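Long-range contacts in reticulocyte binding protein (Streptococcus agalactiae COH1, PDB 3FAW), which probably hydrolyses the alpha-1,6 branch linkages of pullulan and related alpha-glucans as a cell-wall-anchored pullulanase of group B Streptococcus: residues M507-D518 with F558-Y569; I259-V269 with R701-L710. One frame throughout, in Å; residues are numbered along the deposited sequence. Where two conformers were deposited one is given.

In the fold
Contact 1 lies in the TIM barrel of this pullulanase, contact 2 where that barrel meets the chain leading to the C-terminal sheet. Contact 1 pairs two neighbouring barrel strands, 513-516 and 566-568, and gathers the loops before them around a calcium ion. Contact 2 joins the loop leading into the first barrel strand, 269-273, to the end of helix 685-703 and the chain that follows it. Their centres lie about 16 Å apart, and Arg265 bridges them: its NH2 forms a salt bridge to Asp565 OD1 at 3.1 Å, so a residue of contact 2 holds a calcium ligand of contact 1. Pro563 also packs on Leu710, with CG 3.3 Å from Leu710 O.

Contact 1. Residues M507-D518 with F558-Y569; sequences MKSTDTVGVFSD and FEADSPGDVVQY. With CA (calcium ion), chain E.
Phe516 and Val567 meet within a pair of adjacent parallel strands, and their packing illustrates how a TIM barrel builds its interior. The valine lays CG1 over one face of the phenylalanine ring, a CH-pi contact of 4.2 Å from that atom to the ring centroid. The same ring turns its edge to Tyr569, placing Phe516 CD1 over the centre of the tyrosine face; this T-shaped pair has planes 64° apart. Phe616 of the next strand adds a further edge-to-face partner to Phe516, while Arg521 takes the tyrosine hydroxyl. Beyond the other face of the sheet, Val515 presses CG2 against Phe558 CZ at 3.5 Å. With CG1 turned anti to the carbonyl carbon (chi1 -61°), CG2 is the branch left to meet the ring. Met507 reaches the same ring through CG.

Three backbone bonds zip the strands together: Val515 N to Asp565 O, Val567 N to Val515 O at 2.8 Å, and Ser517 N to Val567 O. At one end a water donates to both Ser517 OG and Gln568 OE1, the glutamine's amide nitrogen being held by Asn550 and Gln612.

At the other end the loops close on calcium. Met507 O binds it at 2.2 Å, joined by Thr510 O and Asp511 OD1; from 558-569 come Asp561 OD1 and both oxygens of Asp565. The aspartate binds unequally, its OD1 lying 2.8 Å from the calcium. A water completes the seven ligand atoms. Asp565 OD1 is already held by Arg265, and Ser562 N approaches OD2 from above the carboxylate plane. Three carboxylates crowding one point would probably repel one another without the cation, so the ion plausibly ties the two loops together at the strand starts.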
# COMPACT_ATOMS: atom_id res chain seq x y z
N MET A 507 13.88 8.21 -6.39
CA MET A 507 13.48 8.18 -7.80
C MET A 507 14.58 8.64 -8.76
O MET A 507 14.64 8.17 -9.89
CB MET A 507 12.20 9.01 -8.03
CG MET A 507 10.94 8.45 -7.35
SD MET A 507 10.49 6.76 -7.81
CE MET A 507 11.42 5.86 -6.58
N LYS A 508 15.47 9.53 -8.31
CA LYS A 508 16.59 9.98 -9.15
C LYS A 508 17.72 8.95 -9.32
O LYS A 508 18.62 9.18 -10.13
CB LYS A 508 17.18 11.29 -8.61
CG LYS A 508 17.98 11.15 -7.33
CD LYS A 508 18.39 12.51 -6.77
CE LYS A 508 19.09 12.38 -5.43
NZ LYS A 508 20.32 11.54 -5.50
N SER A 509 17.67 7.83 -8.58
CA SER A 509 18.72 6.81 -8.61
C SER A 509 18.18 5.41 -8.93
O SER A 509 18.87 4.41 -8.74
CB SER A 509 19.44 6.75 -7.25
OG SER A 509 19.96 8.02 -6.89
N THR A 510 16.94 5.33 -9.42
CA THR A 510 16.33 4.06 -9.80
C THR A 510 15.22 4.28 -10.82
O THR A 510 14.57 5.33 -10.81
CB THR A 510 15.75 3.30 -8.56
OG1 THR A 510 15.30 1.99 -8.94
CG2 THR A 510 14.59 4.07 -7.96
N ASP A 511 15.03 3.32 -11.72
CA ASP A 511 13.87 3.28 -12.60
C ASP A 511 13.14 1.94 -12.42
O ASP A 511 12.96 1.18 -13.37
CB ASP A 511 14.27 3.45 -14.08
CG ASP A 511 14.71 4.87 -14.43
OD1 ASP A 511 14.49 5.82 -13.64
OD2 ASP A 511 15.29 5.05 -15.52
N THR A 512 12.74 1.66 -11.18
CA THR A 512 12.06 0.41 -10.83
C THR A 512 10.65 0.69 -10.30
O THR A 512 9.66 0.42 -10.99
CB THR A 512 12.87 -0.38 -9.78
OG1 THR A 512 13.09 0.43 -8.62
CG2 THR A 512 14.22 -0.81 -10.35
N VAL A 513 10.56 1.24 -9.10
CA VAL A 513 9.27 1.49 -8.45
C VAL A 513 8.89 2.96 -8.58
O VAL A 513 9.73 3.84 -8.36
CB VAL A 513 9.33 1.10 -6.96
CG1 VAL A 513 8.00 1.35 -6.28
CG2 VAL A 513 9.74 -0.37 -6.81
N GLY A 514 7.63 3.23 -8.94
CA GLY A 514 7.10 4.60 -9.04
C GLY A 514 6.42 5.05 -7.75
O GLY A 514 5.92 4.23 -6.99
N VAL A 515 6.42 6.36 -7.50
CA VAL A 515 5.82 6.90 -6.28
C VAL A 515 4.69 7.88 -6.57
O VAL A 515 4.69 8.57 -7.59
CB VAL A 515 6.86 7.60 -5.37
CG1 VAL A 515 7.94 6.61 -4.93
CG2 VAL A 515 7.46 8.81 -6.08
N PHE A 516 3.73 7.94 -5.65
CA PHE A 516 2.61 8.88 -5.75
C PHE A 516 3.08 10.32 -5.76
O PHE A 516 3.95 10.70 -4.98
CB PHE A 516 1.61 8.65 -4.61
CG PHE A 516 0.75 7.44 -4.80
CD1 PHE A 516 -0.43 7.53 -5.53
CD2 PHE A 516 1.13 6.21 -4.29
CE1 PHE A 516 -1.22 6.41 -5.73
CE2 PHE A 516 0.35 5.08 -4.48
CZ PHE A 516 -0.83 5.18 -5.20
N SER A 517 2.51 11.11 -6.66
CA SER A 517 2.83 12.53 -6.76
C SER A 517 1.85 13.38 -5.96
O SER A 517 0.79 13.77 -6.45
CB SER A 517 2.85 12.98 -8.23
OG SER A 517 3.21 14.34 -8.33
N ASP A 518 2.22 13.68 -4.72
CA ASP A 518 1.43 14.58 -3.88
C ASP A 518 1.40 16.03 -4.41
O ASP A 518 0.47 16.78 -4.12
CB ASP A 518 1.87 14.54 -2.40
CG ASP A 518 3.37 14.74 -2.21
OD1 ASP A 518 4.16 14.50 -3.14
OD2 ASP A 518 3.76 15.11 -1.08
N PHE A 558 10.09 16.55 -5.77
CA PHE A 558 11.17 15.57 -5.92
C PHE A 558 11.61 15.47 -7.37
O PHE A 558 10.85 15.79 -8.28
CB PHE A 558 10.78 14.19 -5.35
CG PHE A 558 9.82 13.39 -6.22
CD1 PHE A 558 10.29 12.57 -7.23
CD2 PHE A 558 8.45 13.42 -5.97
CE1 PHE A 558 9.41 11.81 -8.02
CE2 PHE A 558 7.56 12.66 -6.74
CZ PHE A 558 8.05 11.86 -7.76
N GLU A 559 12.85 15.02 -7.57
CA GLU A 559 13.41 14.87 -8.91
C GLU A 559 13.01 13.53 -9.53
O GLU A 559 13.43 12.47 -9.07
CB GLU A 559 14.94 14.99 -8.88
CG GLU A 559 15.63 14.94 -10.25
CD GLU A 559 15.23 16.08 -11.17
OE1 GLU A 559 14.85 17.17 -10.67
OE2 GLU A 559 15.29 15.89 -12.40
N ALA A 560 12.19 13.59 -10.58
CA ALA A 560 11.87 12.42 -11.39
C ALA A 560 12.63 12.50 -12.71
O ALA A 560 12.29 13.31 -13.58
CB ALA A 560 10.37 12.35 -11.64
N ASP A 561 13.66 11.67 -12.87
CA ASP A 561 14.45 11.68 -14.11
C ASP A 561 13.83 10.83 -15.23
O ASP A 561 14.37 10.77 -16.34
CB ASP A 561 15.92 11.28 -13.84
CG ASP A 561 16.11 9.80 -13.55
OD1 ASP A 561 15.24 9.19 -12.91
OD2 ASP A 561 17.16 9.25 -13.94
N SER A 562 12.69 10.20 -14.94
CA SER A 562 11.93 9.42 -15.91
C SER A 562 10.43 9.53 -15.57
O SER A 562 10.07 9.57 -14.39
CB SER A 562 12.39 7.96 -15.89
OG SER A 562 11.45 7.09 -16.52
N PRO A 563 9.55 9.59 -16.59
CA PRO A 563 8.11 9.74 -16.31
C PRO A 563 7.50 8.58 -15.53
O PRO A 563 6.55 8.78 -14.78
CB PRO A 563 7.48 9.85 -17.71
CG PRO A 563 8.49 9.28 -18.64
CD PRO A 563 9.82 9.53 -18.04
N GLY A 564 8.06 7.38 -15.69
CA GLY A 564 7.63 6.20 -14.95
C GLY A 564 7.87 6.24 -13.45
O GLY A 564 7.30 5.43 -12.70
N ASP A 565 8.69 7.19 -12.99
CA ASP A 565 8.90 7.42 -11.55
C ASP A 565 7.66 7.98 -10.85
O ASP A 565 7.58 7.94 -9.62
CB ASP A 565 10.03 8.43 -11.32
CG ASP A 565 11.37 7.93 -11.79
OD1 ASP A 565 11.56 6.71 -11.93
OD2 ASP A 565 12.26 8.79 -12.01
N VAL A 566 6.72 8.51 -11.63
CA VAL A 566 5.62 9.31 -11.10
C VAL A 566 4.27 8.62 -11.27
O VAL A 566 3.88 8.24 -12.38
CB VAL A 566 5.56 10.68 -11.82
CG1 VAL A 566 4.45 11.54 -11.23
CG2 VAL A 566 6.90 11.39 -11.71
N VAL A 567 3.56 8.45 -10.15
CA VAL A 567 2.18 8.01 -10.17
C VAL A 567 1.28 9.24 -10.01
O VAL A 567 1.25 9.86 -8.94
CB VAL A 567 1.89 6.99 -9.04
CG1 VAL A 567 0.47 6.44 -9.18
CG2 VAL A 567 2.91 5.86 -9.06
N GLN A 568 0.56 9.59 -11.07
CA GLN A 568 -0.29 10.79 -11.09
C GLN A 568 -1.66 10.48 -10.49
O GLN A 568 -2.36 9.57 -10.96
CB GLN A 568 -0.49 11.30 -12.53
CG GLN A 568 0.79 11.55 -13.33
CD GLN A 568 1.49 12.86 -12.98
OE1 GLN A 568 1.39 13.35 -11.85
NE2 GLN A 568 2.20 13.42 -13.94
N TYR A 569 -2.05 11.24 -9.47
CA TYR A 569 -3.35 11.05 -8.83
C TYR A 569 -3.87 12.32 -8.18
O TYR A 569 -3.11 13.24 -7.86
CB TYR A 569 -3.29 9.91 -7.81
CG TYR A 569 -2.78 10.27 -6.42
CD1 TYR A 569 -1.60 10.99 -6.24
CD2 TYR A 569 -3.46 9.83 -5.29
CE1 TYR A 569 -1.13 11.28 -4.95
CE2 TYR A 569 -2.99 10.11 -4.01
CZ TYR A 569 -1.83 10.84 -3.85
OH TYR A 569 -1.38 11.11 -2.57
CA CA E . 14.23 7.38 -11.92
O HOH W 1 14.18 11.71 -6.59
O HOH W 2 19.12 11.41 -12.23
O HOH W 3 11.61 4.33 -10.16
O HOH W 4 3.39 14.85 -10.94
O HOH W 5 16.61 6.99 -12.03

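Contact 2. Residues I259-V269 with R701-L710; sequences IANFKGRQDAV and RRSTDAFRKL
Asp267 and Arg708 form the salt bridge at the heart of this contact. Arg708 NE points almost straight at Asp267 OD1, 3.2 Å away, with the oxygen in the guanidinium plane but the arginine above the carboxylate plane; the two flat groups stand 72° apart. Bends at chi2 (140°) and chi3 (48°) fold the arginine back so that NE faces the aspartate while CG rests near Gln266 O. Nearer the surface, Arg702 NH2 makes a weak hydrogen bond to Ala260 O and touches Ile259 CG2.

A second shell fixes the pair. Lys263 N donates to Asp267 OD2 at 2.8 Å, one water links Asp267 OD1, Gln266 NE2 and Arg708 O, and Arg708 NH1 bonds weakly to Arg701 O. A separate link between 259-269 and 701-710 runs through another water, which accepts from Arg701 NE and donates to Gln266 O and Ala268 O; Arg701 NH1 is itself held by Ser611 O.

In the fold, the 3-10 turn 265-267 thus docks on the chain leaving helix 685-703. Val269 opens the first barrel strand and pairs with Thr311 and His312, whereas Phe707 packs on strand 748-754 of the C-terminal antiparallel sheet.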
# COMPACT_ATOMS: atom_id res chain seq x y z
N ILE A 259 -2.25 -7.91 -21.10
CA ILE A 259 -2.81 -6.58 -21.32
C ILE A 259 -2.40 -6.10 -22.71
O ILE A 259 -1.21 -6.08 -23.04
CB ILE A 259 -2.29 -5.56 -20.26
CG1 ILE A 259 -2.44 -6.10 -18.84
CG2 ILE A 259 -3.03 -4.23 -20.39
CD1 ILE A 259 -1.78 -5.24 -17.79
N ALA A 260 -3.38 -5.74 -23.53
CA ALA A 260 -3.12 -5.29 -24.91
C ALA A 260 -2.33 -3.99 -24.91
O ALA A 260 -2.69 -3.04 -24.21
CB ALA A 260 -4.42 -5.13 -25.67
N ASN A 261 -1.26 -3.95 -25.70
CA ASN A 261 -0.43 -2.75 -25.86
C ASN A 261 0.08 -2.16 -24.54
O ASN A 261 0.08 -0.95 -24.35
CB ASN A 261 -1.18 -1.67 -26.66
CG ASN A 261 -1.52 -2.12 -28.07
OD1 ASN A 261 -1.02 -1.57 -29.05
ND2 ASN A 261 -2.38 -3.13 -28.18
N PHE A 262 0.49 -3.05 -23.64
CA PHE A 262 1.10 -2.66 -22.36
C PHE A 262 2.60 -2.96 -22.45
O PHE A 262 3.01 -4.11 -22.40
CB PHE A 262 0.45 -3.43 -21.21
CG PHE A 262 1.07 -3.15 -19.87
CD1 PHE A 262 0.83 -1.95 -19.21
CD2 PHE A 262 1.90 -4.09 -19.25
CE1 PHE A 262 1.40 -1.69 -17.97
CE2 PHE A 262 2.47 -3.84 -18.01
CZ PHE A 262 2.22 -2.64 -17.37
N LYS A 263 3.41 -1.90 -22.57
CA LYS A 263 4.85 -2.05 -22.80
C LYS A 263 5.70 -1.50 -21.66
O LYS A 263 6.93 -1.48 -21.76
CB LYS A 263 5.24 -1.34 -24.10
CG LYS A 263 4.53 -1.86 -25.33
CD LYS A 263 4.95 -1.10 -26.57
CE LYS A 263 4.15 -1.53 -27.78
NZ LYS A 263 4.41 -0.65 -28.95
N GLY A 264 5.07 -1.07 -20.58
CA GLY A 264 5.79 -0.45 -19.48
C GLY A 264 4.89 0.21 -18.46
O GLY A 264 3.69 0.36 -18.68
N ARG A 265 5.48 0.61 -17.34
CA ARG A 265 4.74 1.22 -16.23
C ARG A 265 3.97 2.50 -16.61
O ARG A 265 2.94 2.80 -16.02
CB ARG A 265 5.68 1.47 -15.03
CG ARG A 265 6.90 2.33 -15.34
CD ARG A 265 7.92 2.30 -14.20
NE ARG A 265 9.06 3.16 -14.50
CZ ARG A 265 9.88 3.71 -13.60
NH1 ARG A 265 9.70 3.50 -12.30
NH2 ARG A 265 10.88 4.49 -14.00
N GLN A 266 4.45 3.22 -17.62
CA GLN A 266 3.77 4.41 -18.14
C GLN A 266 2.46 4.10 -18.90
O GLN A 266 1.66 5.01 -19.13
CB GLN A 266 4.72 5.25 -19.01
CG GLN A 266 5.03 4.70 -20.42
CD GLN A 266 6.05 3.56 -20.44
OE1 GLN A 266 6.80 3.35 -19.47
NE2 GLN A 266 6.09 2.83 -21.54
N ASP A 267 2.25 2.84 -19.28
CA ASP A 267 1.01 2.41 -19.95
C ASP A 267 -0.08 1.97 -18.97
O ASP A 267 -1.22 1.72 -19.38
CB ASP A 267 1.29 1.26 -20.92
CG ASP A 267 2.13 1.68 -22.12
OD1 ASP A 267 2.30 2.89 -22.34
OD2 ASP A 267 2.62 0.79 -22.84
N ALA A 268 0.25 1.88 -17.68
CA ALA A 268 -0.70 1.43 -16.67
C ALA A 268 -1.75 2.50 -16.34
O ALA A 268 -1.43 3.68 -16.18
CB ALA A 268 0.03 1.01 -15.39
N VAL A 269 -3.01 2.06 -16.26
CA VAL A 269 -4.09 2.88 -15.73
C VAL A 269 -4.70 2.11 -14.56
O VAL A 269 -5.47 1.17 -14.75
CB VAL A 269 -5.16 3.18 -16.80
CG1 VAL A 269 -6.26 4.06 -16.22
CG2 VAL A 269 -4.51 3.85 -18.01
N ARG A 701 -6.63 8.11 -23.70
CA ARG A 701 -5.28 7.88 -23.16
C ARG A 701 -4.61 6.65 -23.76
O ARG A 701 -3.44 6.71 -24.14
CB ARG A 701 -5.32 7.76 -21.63
CG ARG A 701 -3.96 7.52 -21.01
CD ARG A 701 -3.97 7.63 -19.49
NE ARG A 701 -2.62 7.56 -18.95
CZ ARG A 701 -1.72 8.54 -19.00
NH1 ARG A 701 -2.02 9.71 -19.56
NH2 ARG A 701 -0.51 8.36 -18.49
N ARG A 702 -5.34 5.55 -23.84
CA ARG A 702 -4.79 4.28 -24.35
C ARG A 702 -4.70 4.23 -25.88
O ARG A 702 -4.01 3.37 -26.44
CB ARG A 702 -5.62 3.10 -23.83
CG ARG A 702 -5.62 2.99 -22.30
CD ARG A 702 -6.24 1.69 -21.81
NE ARG A 702 -5.46 0.52 -22.20
CZ ARG A 702 -5.85 -0.75 -22.08
NH1 ARG A 702 -7.04 -1.04 -21.56
NH2 ARG A 702 -5.06 -1.73 -22.49
N SER A 703 -5.38 5.16 -26.55
CA SER A 703 -5.41 5.19 -28.01
C SER A 703 -4.12 5.75 -28.63
O SER A 703 -3.89 5.56 -29.83
CB SER A 703 -6.61 6.01 -28.51
OG SER A 703 -6.41 7.40 -28.30
N THR A 704 -3.30 6.44 -27.84
CA THR A 704 -2.12 7.13 -28.38
C THR A 704 -1.02 7.31 -27.34
O THR A 704 -1.28 7.71 -26.20
CB THR A 704 -2.51 8.52 -28.95
OG1 THR A 704 -1.33 9.25 -29.33
CG2 THR A 704 -3.27 9.34 -27.91
N ASP A 705 0.23 7.04 -27.75
CA ASP A 705 1.39 7.24 -26.87
C ASP A 705 1.78 8.71 -26.67
O ASP A 705 2.76 9.00 -25.98
CB ASP A 705 2.59 6.40 -27.34
CG ASP A 705 3.12 6.80 -28.71
OD1 ASP A 705 3.15 8.01 -29.03
OD2 ASP A 705 3.52 5.90 -29.47
N ALA A 706 1.01 9.63 -27.26
CA ALA A 706 1.16 11.06 -26.96
C ALA A 706 1.03 11.36 -25.47
O ALA A 706 1.65 12.30 -24.97
CB ALA A 706 0.13 11.87 -27.74
N PHE A 707 0.22 10.57 -24.77
CA PHE A 707 0.00 10.76 -23.33
C PHE A 707 0.83 9.78 -22.48
O PHE A 707 0.70 9.76 -21.25
CB PHE A 707 -1.49 10.59 -23.00
CG PHE A 707 -2.39 11.54 -23.75
CD1 PHE A 707 -2.31 12.91 -23.55
CD2 PHE A 707 -3.34 11.05 -24.65
CE1 PHE A 707 -3.14 13.79 -24.24
CE2 PHE A 707 -4.18 11.92 -25.34
CZ PHE A 707 -4.08 13.29 -25.14
N ARG A 708 1.68 8.98 -23.13
CA ARG A 708 2.38 7.87 -22.48
C ARG A 708 3.81 7.73 -23.01
O ARG A 708 4.22 6.64 -23.42
CB ARG A 708 1.64 6.56 -22.75
CG ARG A 708 0.25 6.45 -22.13
CD ARG A 708 -0.70 5.77 -23.09
NE ARG A 708 -0.12 4.56 -23.65
CZ ARG A 708 -0.46 4.01 -24.82
NH1 ARG A 708 -1.39 4.55 -25.59
NH2 ARG A 708 0.15 2.91 -25.21
N LYS A 709 4.56 8.83 -22.99
CA LYS A 709 5.94 8.83 -23.49
C LYS A 709 6.90 8.12 -22.53
O LYS A 709 6.65 8.02 -21.33
CB LYS A 709 6.42 10.26 -23.75
CG LYS A 709 5.73 10.91 -24.93
CD LYS A 709 5.98 12.40 -24.99
CE LYS A 709 5.14 13.06 -26.07
NZ LYS A 709 5.33 12.40 -27.40
N LEU A 710 8.01 7.63 -23.09
CA LEU A 710 8.93 6.76 -22.35
C LEU A 710 9.97 7.56 -21.57
O LEU A 710 10.32 7.19 -20.45
CB LEU A 710 9.62 5.79 -23.31
CG LEU A 710 8.72 4.80 -24.05
CD1 LEU A 710 7.96 5.48 -25.18
CD2 LEU A 710 9.54 3.64 -24.61
O HOH W 6 -0.98 5.19 -18.26
O HOH W 7 4.19 4.00 -23.78
O HOH W 8 8.67 5.72 -18.48
O HOH W 9 2.40 0.98 -25.51